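Local coordinates for protein inorganic polyphosphate/ATP-glucomannokinase (Arthrobacter sp., PDB 1WOQ) that phosphorylates glucose and mannose, drawing the phosphoryl group from inorganic polyphosphate or ATP, as a kinase of the ROK family, at residues Ile17-Thr22 with Val78-Pro83; Ile147-Gly152 with Gly222-Arg227. All blocks are in the same frame, centred on the assembly; numbering follows the deposited sequence.

Contact 1: residues Ile17-Thr22 with Val78-Pro83; sequences IDIGGT and VGVTFP. With BGC (beta-D-glucopyranose), chain C; PO4 (phosphate ion), chain D.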
# COMPACT_ATOMS: atom_id res chain seq x y z
N ILE A 17 -3.93 -9.43 3.36
CA ILE A 17 -4.46 -9.39 2.00
C ILE A 17 -4.24 -8.00 1.42
O ILE A 17 -4.52 -7.00 2.08
CB ILE A 17 -5.98 -9.70 2.00
CG1 ILE A 17 -6.25 -11.06 2.64
CG2 ILE A 17 -6.52 -9.68 0.57
CD1 ILE A 17 -5.69 -12.24 1.86
N ASP A 18 -3.76 -7.93 0.18
CA ASP A 18 -3.50 -6.65 -0.48
C ASP A 18 -4.39 -6.53 -1.71
O ASP A 18 -4.26 -7.30 -2.67
CB ASP A 18 -2.01 -6.58 -0.85
CG ASP A 18 -1.58 -5.20 -1.35
OD1 ASP A 18 -2.16 -4.18 -0.93
OD2 ASP A 18 -0.63 -5.14 -2.15
N ILE A 19 -5.32 -5.58 -1.68
CA ILE A 19 -6.24 -5.36 -2.79
C ILE A 19 -5.64 -4.33 -3.75
O ILE A 19 -5.50 -3.16 -3.40
CB ILE A 19 -7.61 -4.86 -2.30
CG1 ILE A 19 -8.26 -5.92 -1.41
CG2 ILE A 19 -8.51 -4.54 -3.50
CD1 ILE A 19 -9.56 -5.48 -0.76
N GLY A 20 -5.29 -4.79 -4.95
CA GLY A 20 -4.70 -3.90 -5.93
C GLY A 20 -5.59 -3.68 -7.14
O GLY A 20 -6.67 -4.26 -7.23
N GLY A 21 -5.12 -2.85 -8.06
CA GLY A 21 -5.89 -2.57 -9.26
C GLY A 21 -6.00 -3.76 -10.19
O GLY A 21 -7.04 -3.97 -10.81
N THR A 22 -4.93 -4.54 -10.30
CA THR A 22 -4.93 -5.69 -11.20
C THR A 22 -4.95 -7.04 -10.49
O THR A 22 -5.28 -8.05 -11.09
CB THR A 22 -3.71 -5.67 -12.14
OG1 THR A 22 -2.50 -5.79 -11.38
CG2 THR A 22 -3.68 -4.36 -12.93
N VAL A 78 -7.95 -11.16 10.07
CA VAL A 78 -7.27 -11.00 8.80
C VAL A 78 -7.10 -9.52 8.46
O VAL A 78 -8.05 -8.74 8.57
CB VAL A 78 -8.07 -11.67 7.66
CG1 VAL A 78 -7.39 -11.43 6.31
CG2 VAL A 78 -8.19 -13.16 7.94
N GLY A 79 -5.89 -9.14 8.06
CA GLY A 79 -5.63 -7.76 7.69
C GLY A 79 -5.80 -7.59 6.20
O GLY A 79 -5.39 -8.45 5.42
N VAL A 80 -6.40 -6.49 5.78
CA VAL A 80 -6.64 -6.26 4.35
C VAL A 80 -6.36 -4.81 3.99
O VAL A 80 -6.66 -3.91 4.78
CB VAL A 80 -8.11 -6.57 4.01
CG1 VAL A 80 -8.35 -6.40 2.52
CG2 VAL A 80 -8.46 -7.99 4.46
N THR A 81 -5.79 -4.58 2.81
CA THR A 81 -5.52 -3.21 2.38
C THR A 81 -6.57 -2.77 1.37
O THR A 81 -7.24 -3.59 0.75
CB THR A 81 -4.15 -3.06 1.69
OG1 THR A 81 -4.19 -3.69 0.40
CG2 THR A 81 -3.04 -3.69 2.54
N PHE A 82 -6.69 -1.46 1.20
CA PHE A 82 -7.64 -0.90 0.26
C PHE A 82 -7.09 0.44 -0.20
O PHE A 82 -6.61 1.23 0.61
CB PHE A 82 -9.00 -0.69 0.92
CG PHE A 82 -10.06 -0.23 -0.04
CD1 PHE A 82 -10.77 -1.16 -0.79
CD2 PHE A 82 -10.29 1.12 -0.23
CE1 PHE A 82 -11.70 -0.73 -1.74
CE2 PHE A 82 -11.22 1.56 -1.17
CZ PHE A 82 -11.93 0.63 -1.92
N PRO A 83 -7.16 0.72 -1.51
CA PRO A 83 -6.64 1.98 -2.05
C PRO A 83 -7.50 3.21 -1.81
O PRO A 83 -7.97 3.84 -2.75
CB PRO A 83 -6.49 1.66 -3.54
CG PRO A 83 -7.69 0.81 -3.79
CD PRO A 83 -7.71 -0.12 -2.59
C2 BGC C . -5.54 6.58 -3.54
C3 BGC C . -4.74 6.17 -2.29
C4 BGC C . -3.87 4.94 -2.61
C5 BGC C . -3.00 5.22 -3.84
C6 BGC C . -2.17 4.04 -4.28
C1 BGC C . -4.57 6.80 -4.70
O1 BGC C . -5.26 7.14 -5.85
O2 BGC C . -6.27 7.77 -3.27
O3 BGC C . -5.63 5.87 -1.22
O4 BGC C . -3.04 4.64 -1.49
O5 BGC C . -3.84 5.60 -4.96
O6 BGC C . -2.96 2.88 -4.47
P PO4 D . -1.75 -1.05 -7.76
O1 PO4 D . -2.18 -0.99 -6.24
O2 PO4 D . -0.78 0.01 -8.22
O3 PO4 D . -1.09 -2.45 -7.82
O4 PO4 D . -3.09 -1.04 -8.48

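Contact 2: residues Ile147-Gly152 with Gly222-Arg227; sequences ITLGTG and GGISKR. With PO4 (phosphate ion), chain D.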
# COMPACT_ATOMS: atom_id res chain seq x y z
N ILE A 147 6.42 6.90 -0.58
CA ILE A 147 5.61 7.25 -1.73
C ILE A 147 5.56 6.06 -2.68
O ILE A 147 6.60 5.60 -3.14
CB ILE A 147 6.22 8.46 -2.48
CG1 ILE A 147 6.35 9.66 -1.53
CG2 ILE A 147 5.38 8.80 -3.70
CD1 ILE A 147 5.03 10.17 -0.97
N THR A 148 4.36 5.56 -2.96
CA THR A 148 4.23 4.42 -3.87
C THR A 148 3.78 4.88 -5.26
O THR A 148 2.85 5.68 -5.40
CB THR A 148 3.24 3.37 -3.31
OG1 THR A 148 1.92 3.93 -3.24
CG2 THR A 148 3.66 2.94 -1.92
N LEU A 149 4.45 4.36 -6.28
CA LEU A 149 4.13 4.70 -7.66
C LEU A 149 3.52 3.51 -8.39
O LEU A 149 4.18 2.49 -8.60
CB LEU A 149 5.40 5.16 -8.38
CG LEU A 149 6.17 6.31 -7.71
CD1 LEU A 149 7.49 6.53 -8.42
CD2 LEU A 149 5.32 7.58 -7.74
N GLY A 150 2.26 3.62 -8.78
CA GLY A 150 1.60 2.53 -9.47
C GLY A 150 0.38 3.07 -10.20
O GLY A 150 0.48 4.07 -10.90
N THR A 151 -0.76 2.40 -10.04
CA THR A 151 -1.99 2.85 -10.68
C THR A 151 -2.24 4.27 -10.20
O THR A 151 -2.59 5.17 -10.97
CB THR A 151 -3.18 1.94 -10.29
OG1 THR A 151 -2.94 0.62 -10.79
CG2 THR A 151 -4.48 2.47 -10.87
N GLY A 152 -2.06 4.48 -8.90
CA GLY A 152 -2.22 5.81 -8.34
C GLY A 152 -0.93 6.10 -7.59
O GLY A 152 0.02 5.33 -7.66
N GLY A 222 5.87 0.78 -4.73
CA GLY A 222 5.07 0.57 -5.92
C GLY A 222 5.82 -0.29 -6.91
O GLY A 222 7.04 -0.44 -6.83
N GLY A 223 5.09 -0.87 -7.86
CA GLY A 223 5.70 -1.73 -8.86
C GLY A 223 6.96 -1.22 -9.54
O GLY A 223 7.98 -1.90 -9.53
N ILE A 224 6.90 -0.02 -10.11
CA ILE A 224 8.05 0.51 -10.82
C ILE A 224 9.20 1.01 -9.95
O ILE A 224 10.18 1.55 -10.46
CB ILE A 224 7.65 1.64 -11.79
CG1 ILE A 224 7.04 2.81 -11.02
CG2 ILE A 224 6.68 1.10 -12.82
CD1 ILE A 224 6.83 4.05 -11.87
N SER A 225 9.11 0.82 -8.64
CA SER A 225 10.21 1.24 -7.78
C SER A 225 11.36 0.29 -8.08
O SER A 225 12.50 0.53 -7.71
CB SER A 225 9.82 1.14 -6.29
OG SER A 225 9.63 -0.20 -5.88
N LYS A 226 11.05 -0.80 -8.79
CA LYS A 226 12.06 -1.78 -9.15
C LYS A 226 12.93 -1.21 -10.27
O LYS A 226 13.99 -1.76 -10.58
CB LYS A 226 11.40 -3.08 -9.62
CG LYS A 226 12.31 -4.31 -9.54
CD LYS A 226 12.25 -4.96 -8.15
CE LYS A 226 12.71 -4.03 -7.04
NZ LYS A 226 12.48 -4.62 -5.68
N ARG A 227 12.48 -0.11 -10.86
CA ARG A 227 13.22 0.55 -11.93
C ARG A 227 13.75 1.89 -11.43
O ARG A 227 14.06 2.78 -12.22
CB ARG A 227 12.32 0.78 -13.15
CG ARG A 227 11.64 -0.48 -13.67
CD ARG A 227 12.64 -1.56 -14.07
NE ARG A 227 13.41 -1.20 -15.26
CZ ARG A 227 14.54 -0.51 -15.26
NH1 ARG A 227 15.08 -0.10 -14.12
NH2 ARG A 227 15.15 -0.23 -16.41
P PO4 D . -1.75 -1.05 -7.76
O1 PO4 D . -2.18 -0.99 -6.24
O2 PO4 D . -0.78 0.01 -8.22
O3 PO4 D . -1.09 -2.45 -7.82
O4 PO4 D . -3.09 -1.04 -8.48
O HOH W 1 4.24 0.40 -10.44

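Contact 1: residues Ile17-Thr22 with Val78-Pro83
I17 pairs with V80 in a parallel bridge, flanked by its bonds to G79 and T81, in a strand pairing that changes from backbone ladder to side-chain clasp. On the ladder side, I17 N donates to G79 O at 2.7 Å and T81 N returns a bond to I17 O at 2.8 Å. One step further the strands spread, and T81 takes over with its hydroxyl. Its OG1 lies between the backbone N and the carbonyl carbon (chi1 71°), from where it donates a very short bond to D18 OD1, 2.5 Å away, and accepts from I19 N at 3.0 Å. A valine here would probably leave both D18 OD1 and the I19 amide without this mate, and the aspartate carboxylate would be freer to turn. The tight apolar part lies on the I19 and V80 side: I19 CD1 presses on V80 CG1 at 3.6 Å and reaches the edge of the F82 ring, near its plane. Beyond I19 the contact loosens. G20 and G21 turn away from the partner strand toward the more open cleft, where G21 N binds phosphate O4 at 2.8 Å and P83 borders the bound glucose. This glycine-rich turn, just after a strand that carries an aspartate near its end, is consistent with the first phosphate-binding loop of the actin-like ATPase fold. Around the pair, helix 51-66 packs V54 and V58 on I19, strand 118-122 sets V120 against V80 and F82, and helix 123-134 brings D123 and A126 to T81.

Contact 2: residues Ile147-Gly152 with Gly222-Arg227
A strand end meeting a tight turn, with no direct hydrogen bond across, joins L149 to G222 and I224 at the C-terminal edge of the second sheet, where strand 143-149 runs out beside the loop that follows strand 217-221. The closest approach is backbone to backbone: G222 CA offers a C-H to L149 O over 3.4 Å. G222 has to be glycine, since a side chain would run into that same carbonyl and its own backbone angles (phi 91°) already crowd a beta carbon. A water bridges the two segments more firmly, donating to L149 O at 2.8 Å and accepting from I224 N at 2.7 Å. Alongside it, I224 places CG1 between its backbone N and carbonyl carbon (chi1 62°), which lays the side chain against L149 CB at 3.9 Å. The G222-G223 pair after strand 217-221 probably corresponds to the glycine pair of the adenosine motif in the actin-like ATPase clan. Here G222 O ties off the turn by accepting from both S225 N and S225 OG, the hydroxyl at 2.8 Å and in the carbonyl plane. Past L149 the 147-152 segment turns to the phosphate ion: T151 N points almost straight at phosphate O2 (N-H...O angle 175°), and T151 OG1 donates to phosphate O4 at 2.8 Å. Y198 of helix 195-213 touches both L149 and I224.

The two contacts follow one another along the chain, contact 1 closing before contact 2 opens, with their centres about 15 Å apart. They share no strand: contact 1 belongs to the mixed sheet built on strands 14-19 and 78-82, contact 2 to that of strands 143-149 and 217-221. Both sheets have strand order 3-2-1-4-5, the repeated design of the actin-like ATPase clan. The nearest atoms of the contacts, about 5 Å apart, do not touch, yet G21 and T151 both hydrogen-bond one phosphate ion and share its O4. That ion, probably from the crystallisation liquor, may mark a phosphoryl site. P83 and G152 both belong to the glucose pocket, consistent with catalysis in the cleft between the sheets.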